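Local coordinates for formyltransferase PseJ (PDB 6EDK), which belongs to the formyltransferase family and holds the ligand 1YA beside a mixed beta-sheet in an alpha/beta fold, at residues I69-Y74 with A90-I95; V135-T140 with E159-E164. One frame throughout, in Å; residues are numbered along the deposited sequence. Where two conformers were deposited one is given.

Contact 1. Residues I69-Y74 with A90-I95. With 1YA (N-{4-[{[(6S)-2-amino-4-oxo-3,4,5,6,7,8-hexahydropteridin-6-yl]methyl}(formyl)amino]benzoyl}-L-glutamic acid), chain D.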
# COMPACT_ATOMS: atom_id res chain seq x y z
N ILE A 69 -1.15 -13.49 -1.93
CA ILE A 69 -0.30 -12.68 -1.08
C ILE A 69 -0.91 -11.28 -0.94
O ILE A 69 -1.30 -10.70 -1.95
CB ILE A 69 1.12 -12.54 -1.65
CG1 ILE A 69 1.77 -13.98 -1.72
CG2 ILE A 69 1.92 -11.62 -0.84
CD1 ILE A 69 3.07 -13.99 -2.46
N ILE A 70 -1.01 -10.77 0.28
CA ILE A 70 -1.42 -9.38 0.53
C ILE A 70 -0.28 -8.70 1.27
O ILE A 70 0.09 -9.10 2.38
CB ILE A 70 -2.72 -9.30 1.35
CG1 ILE A 70 -3.87 -9.97 0.62
CG2 ILE A 70 -3.08 -7.75 1.63
CD1 ILE A 70 -5.08 -10.22 1.52
N SER A 71 0.34 -7.69 0.65
CA SER A 71 1.34 -6.94 1.40
C SER A 71 0.75 -5.59 1.82
O SER A 71 0.09 -4.91 1.03
CB SER A 71 2.65 -6.71 0.64
OG SER A 71 2.56 -5.92 -0.51
N TYR A 72 1.00 -5.23 3.06
CA TYR A 72 0.44 -3.99 3.67
C TYR A 72 1.49 -3.58 4.69
O TYR A 72 1.54 -4.12 5.80
CB TYR A 72 -0.91 -4.26 4.31
CG TYR A 72 -1.55 -3.01 4.95
CD1 TYR A 72 -1.15 -1.75 4.55
CD2 TYR A 72 -2.54 -3.12 5.94
CE1 TYR A 72 -1.73 -0.60 5.15
CE2 TYR A 72 -3.10 -1.96 6.52
CZ TYR A 72 -2.70 -0.75 6.10
OH TYR A 72 -3.23 0.45 6.64
N GLY A 73 2.35 -2.67 4.28
CA GLY A 73 3.44 -2.22 5.10
C GLY A 73 4.64 -3.15 5.09
O GLY A 73 5.45 -3.10 6.01
N TYR A 74 4.74 -4.03 4.12
CA TYR A 74 5.89 -4.93 4.00
C TYR A 74 7.12 -4.13 3.63
O TYR A 74 7.09 -3.30 2.72
CB TYR A 74 5.62 -5.98 2.95
CG TYR A 74 6.69 -7.03 2.83
CD1 TYR A 74 7.08 -7.78 3.93
CD2 TYR A 74 7.30 -7.29 1.60
CE1 TYR A 74 8.08 -8.79 3.82
CE2 TYR A 74 8.30 -8.28 1.47
CZ TYR A 74 8.68 -9.01 2.58
OH TYR A 74 9.65 -10.00 2.44
N ALA A 90 -0.99 -11.53 -6.17
CA ALA A 90 -0.30 -10.77 -5.14
C ALA A 90 -0.65 -9.28 -5.27
O ALA A 90 -0.39 -8.69 -6.32
CB ALA A 90 1.19 -10.92 -5.25
N ILE A 91 -1.15 -8.69 -4.19
CA ILE A 91 -1.57 -7.29 -4.19
C ILE A 91 -0.85 -6.54 -3.08
O ILE A 91 -0.43 -7.13 -2.11
CB ILE A 91 -3.06 -7.11 -4.02
CG1 ILE A 91 -3.58 -7.52 -2.64
CG2 ILE A 91 -3.87 -7.80 -5.10
CD1 ILE A 91 -5.01 -7.42 -2.48
N ASN A 92 -0.81 -5.20 -3.19
CA ASN A 92 -0.16 -4.35 -2.20
C ASN A 92 -1.14 -3.18 -1.93
O ASN A 92 -1.87 -2.76 -2.86
CB ASN A 92 1.14 -3.79 -2.72
CG ASN A 92 1.87 -2.92 -1.70
OD1 ASN A 92 2.18 -3.35 -0.60
ND2 ASN A 92 2.17 -1.66 -2.08
N LEU A 93 -1.19 -2.77 -0.67
CA LEU A 93 -1.97 -1.62 -0.16
C LEU A 93 -1.02 -0.46 0.10
O LEU A 93 -0.19 -0.49 1.02
CB LEU A 93 -2.70 -1.96 1.13
CG LEU A 93 -3.94 -2.82 1.05
CD1 LEU A 93 -3.82 -4.08 0.22
CD2 LEU A 93 -4.47 -3.18 2.43
N HIS A 94 -1.15 0.62 -0.71
CA HIS A 94 -0.22 1.74 -0.73
C HIS A 94 -1.02 3.02 -0.50
O HIS A 94 -1.99 3.24 -1.21
CB HIS A 94 0.48 1.82 -2.10
CG HIS A 94 1.50 2.88 -2.20
ND1 HIS A 94 2.65 2.87 -1.46
CD2 HIS A 94 1.54 4.01 -2.95
CE1 HIS A 94 3.36 3.96 -1.72
NE2 HIS A 94 2.70 4.66 -2.63
N ILE A 95 -0.61 3.82 0.45
CA ILE A 95 -1.38 5.01 0.80
C ILE A 95 -0.96 6.23 -0.01
O ILE A 95 -0.73 7.32 0.54
CB ILE A 95 -1.35 5.27 2.29
CG1 ILE A 95 0.05 5.36 2.87
CG2 ILE A 95 -2.21 4.20 3.03
CD1 ILE A 95 0.09 6.04 4.25
N1 1YA D . 7.93 -5.44 -3.88
C2 1YA D . 7.71 -5.35 -5.34
NA2 1YA D . 8.51 -6.14 -6.26
N3 1YA D . 6.63 -4.48 -5.96
C4 1YA D . 5.79 -3.62 -5.11
O4 1YA D . 4.96 -2.93 -5.67
C4A 1YA D . 6.03 -3.71 -3.64
N5 1YA D . 5.21 -2.98 -2.81
C6 1YA D . 5.81 -2.76 -1.39
C7 1YA D . 6.37 -3.86 -0.81
N8 1YA D . 7.30 -4.75 -1.70
C8A 1YA D . 7.08 -4.66 -3.02
C9 1YA D . 6.86 -1.63 -1.59
N10 1YA D . 7.46 -1.18 -0.33
C11 1YA D . 11.62 -0.38 -0.26
C12 1YA D . 11.12 -1.35 0.60
C13 1YA D . 9.75 -1.63 0.57
C14 1YA D . 8.93 -0.93 -0.29
C15 1YA D . 9.44 0.04 -1.14
C16 1YA D . 10.80 0.32 -1.12
C17 1YA D . 13.13 -0.02 -0.26
N 1YA D . 13.40 1.44 -0.24
CA 1YA D . 14.76 2.03 -0.22
CB 1YA D . 15.47 1.77 -1.57
CG 1YA D . 14.49 1.44 -2.71
CD 1YA D . 15.14 1.56 -4.10
OE1 1YA D . 14.43 1.54 -5.14
OE2 1YA D . 16.39 1.69 -4.19
CT 1YA D . 14.64 3.55 0.07
O2 1YA D . 13.51 4.12 0.20
O1 1YA D . 15.67 4.25 0.20
C18 1YA D . 6.68 -0.89 0.87
O5 1YA D . 5.51 -1.06 0.88
O 1YA D . 13.96 -0.85 -0.24
O HOH W 1 2.06 -1.54 1.78
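Leu93 reaches from its strand toward Ile70 and Tyr72. Leu93 CB lies 3.8 Å from Tyr72 CD1. The first torsion (chi1 -76°) sets CG beside the backbone N, and chi2 of 49° then splits the methyls between two neighbours: Leu93 CD1 goes to Ile70 CG2, 4.0 Å away, while Leu93 CD2 settles over one face of the Tyr72 ring. Leu93 CD2 is 4.1 Å from the centroid of the Tyr72 ring, only 20° off the normal, a CH-pi contact shifted toward the rim. Tyr72 OH is hydrogen-bonded to Glu159.

Beneath these side chains the strands run parallel. Ile91 N donates to Ile69 O, Ser71 N to Ile91 O at 2.9 Å, and Leu93 N to Ser71 O. Ile70 and Ile91 lie side by side on the face that carries Leu93, with their CG1 atoms 4.1 Å apart. Ile69, Ala90, Ser71 and Asn92 occupy the opposite face, where the Asn92 side chain approaches the ligand 1YA. Past the paired strands, a water takes a hydrogen bond from Gly73 N and gives one to Leu93 O at 2.6 Å, bridging the diverging chains.

Strands 68-71 and 90-94 form a beta-alpha-beta unit through helix 80-85. Strand 27-31 flanks this pair beyond 68-71 and strand 118-123 beyond 90-94, and helix 147-169 covers Tyr72 and Leu93 through Ile158.

Contact 2. Residues V135-T140 with E159-E164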
# COMPACT_ATOMS: atom_id res chain seq x y z
N VAL A 135 -8.17 -0.80 -7.46
CA VAL A 135 -9.09 0.27 -7.06
C VAL A 135 -8.31 1.35 -6.35
O VAL A 135 -7.30 1.07 -5.71
CB VAL A 135 -10.19 -0.19 -6.11
CG1 VAL A 135 -11.15 -1.08 -6.87
CG2 VAL A 135 -9.63 -0.95 -4.90
N GLN A 136 -8.80 2.59 -6.43
CA GLN A 136 -8.17 3.67 -5.70
C GLN A 136 -9.26 4.56 -5.15
O GLN A 136 -10.44 4.45 -5.54
CB GLN A 136 -7.28 4.58 -6.60
CG GLN A 136 -6.70 4.00 -7.78
CD GLN A 136 -5.89 5.02 -8.56
OE1 GLN A 136 -6.31 5.56 -9.61
NE2 GLN A 136 -4.75 5.34 -8.01
N ARG A 137 -8.86 5.47 -4.24
CA ARG A 137 -9.80 6.47 -3.71
C ARG A 137 -9.10 7.74 -3.39
O ARG A 137 -8.05 7.73 -2.75
CB ARG A 137 -10.52 5.92 -2.47
CG ARG A 137 -11.52 6.88 -1.92
CD ARG A 137 -12.45 6.17 -0.98
NE ARG A 137 -13.18 5.16 -1.79
CZ ARG A 137 -13.97 4.22 -1.27
NH1 ARG A 137 -14.20 4.15 0.05
NH2 ARG A 137 -14.58 3.39 -2.06
N GLU A 138 -9.71 8.87 -3.75
CA GLU A 138 -9.08 10.13 -3.33
C GLU A 138 -9.45 10.42 -1.87
O GLU A 138 -10.49 10.01 -1.38
CB GLU A 138 -9.58 11.30 -4.24
CG GLU A 138 -8.92 12.61 -3.90
CD GLU A 138 -9.47 13.82 -4.68
OE1 GLU A 138 -10.62 13.76 -5.09
OE2 GLU A 138 -8.73 14.81 -4.81
N VAL A 139 -8.55 11.08 -1.16
CA VAL A 139 -8.74 11.45 0.23
C VAL A 139 -8.36 12.92 0.33
O VAL A 139 -7.18 13.26 0.17
CB VAL A 139 -7.88 10.61 1.19
CG1 VAL A 139 -7.99 11.09 2.60
CG2 VAL A 139 -8.27 9.12 1.10
N THR A 140 -9.32 13.74 0.65
CA THR A 140 -9.09 15.16 0.82
C THR A 140 -8.63 15.47 2.24
O THR A 140 -8.67 14.67 3.16
CB THR A 140 -10.35 15.96 0.49
OG1 THR A 140 -11.46 15.38 1.21
CG2 THR A 140 -10.60 15.92 -1.04
N GLU A 159 -7.79 0.61 4.53
CA GLU A 159 -8.33 -0.59 5.22
C GLU A 159 -9.78 -0.72 4.91
O GLU A 159 -10.25 -1.80 4.58
CB GLU A 159 -8.05 -0.49 6.70
CG GLU A 159 -6.52 -0.42 7.01
CD GLU A 159 -6.15 -0.15 8.44
OE1 GLU A 159 -7.04 0.00 9.31
OE2 GLU A 159 -4.91 -0.10 8.76
N LYS A 160 -10.53 0.39 4.91
CA LYS A 160 -11.91 0.33 4.45
C LYS A 160 -12.03 -0.13 3.02
O LYS A 160 -12.90 -0.92 2.68
CB LYS A 160 -12.53 1.72 4.64
CG LYS A 160 -14.00 1.80 4.36
CD LYS A 160 -14.59 3.22 4.57
CE LYS A 160 -16.08 3.17 4.21
NZ LYS A 160 -16.63 4.51 3.87
N LEU A 161 -11.24 0.46 2.11
CA LEU A 161 -11.34 0.14 0.69
C LEU A 161 -11.02 -1.34 0.45
O LEU A 161 -11.67 -2.01 -0.36
CB LEU A 161 -10.32 1.02 -0.07
CG LEU A 161 -10.28 0.93 -1.59
CD1 LEU A 161 -11.57 1.44 -2.23
CD2 LEU A 161 -9.09 1.71 -2.17
N PHE A 162 -10.06 -1.84 1.21
CA PHE A 162 -9.69 -3.27 1.06
C PHE A 162 -10.87 -4.16 1.45
O PHE A 162 -11.27 -5.08 0.71
CB PHE A 162 -8.51 -3.57 1.95
CG PHE A 162 -8.21 -5.06 1.95
CD1 PHE A 162 -7.66 -5.63 0.87
CD2 PHE A 162 -8.65 -5.82 3.01
CE1 PHE A 162 -7.46 -7.03 0.85
CE2 PHE A 162 -8.48 -7.23 2.97
CZ PHE A 162 -7.90 -7.75 1.88
N MET A 163 -11.43 -3.89 2.63
CA MET A 163 -12.54 -4.75 3.11
C MET A 163 -13.75 -4.59 2.23
O MET A 163 -14.52 -5.55 2.04
CB MET A 163 -12.90 -4.43 4.55
CG MET A 163 -11.82 -4.82 5.57
SD MET A 163 -12.14 -4.74 7.36
CE MET A 163 -12.15 -2.95 7.60
N GLU A 164 -13.98 -3.36 1.70
CA GLU A 164 -15.10 -3.18 0.80
C GLU A 164 -14.96 -4.01 -0.45
O GLU A 164 -15.97 -4.56 -0.94
CB GLU A 164 -15.26 -1.71 0.41
CG GLU A 164 -16.33 -1.41 -0.60
CD GLU A 164 -16.46 0.09 -0.84
OE1 GLU A 164 -15.80 0.88 -0.10
OE2 GLU A 164 -17.26 0.46 -1.72
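The guanidinium of Arg137 has Leu161 CD1 over one face and the carboxylate of Glu164 at its edge. Leu161 CD1 sits 3.5 Å above the Arg137 guanidinium plane, displaced toward the rim, and its nearest guanidinium atom is Arg137 NH2. At the edge, Glu164 OE1 is 3.4 Å from Arg137 NH2, a salt bridge whose hydrogen bond is weak. The two flat groups are turned 57° apart, so the carboxylate does not meet the guanidinium as a coplanar, two-pronged pair.

Arg137 gets there by starting out extended, with CG anti to the backbone N, and then bending at chi3 (-63°), which brings a face of the guanidinium against Leu161 CD1. Glu164 comes across it at about a right angle, on a chain that stays extended beyond CG. Lys160 NZ lies 4.5 Å from Arg137 NH1; the nearby carboxylate of Glu164 probably eases the proximity of these two positive groups.

Leu161 is the buried centre of the contact. While Leu161 CD1 serves the arginine, Leu161 CD2 turns to Val135 and meets Val135 CG2 at 3.8 Å, the two side chains running antiparallel alongside one another. Leu161 also rests on Val119 and Ile121 of strand 118-123, so one leucine spans two neighbouring strands. The polar groups of Arg137 and Glu164 lie at the outer margin of this apolar patch.

The helix segment crosses the strand segment at 143°, with 9.5 Å between axes at closest approach. This is helix-on-sheet packing of an alpha/beta fold: helix 147-169 lies across the face of the mixed sheet and covers its edge strand 133-138.

Overall arrangement
From the N terminus, strands 27-31 and 48-52 are laid down before contact 1 begins. Contact 1 closes the first loop, bringing 90-95 beside 69-74 after the intervening helix 80-85. The chain then adds strands 118-123 and 133-138, and contact 2 closes a second loop as 159-164 returns over 135-140. The loops follow in series, neither nested nor crossed. Their centres are about 13 Å apart, yet helix 147-169 joins them, for Phe162 packs against Ile70, Ile91 and Leu93. One helix thus ties the sheet's central parallel strands to its antiparallel edge.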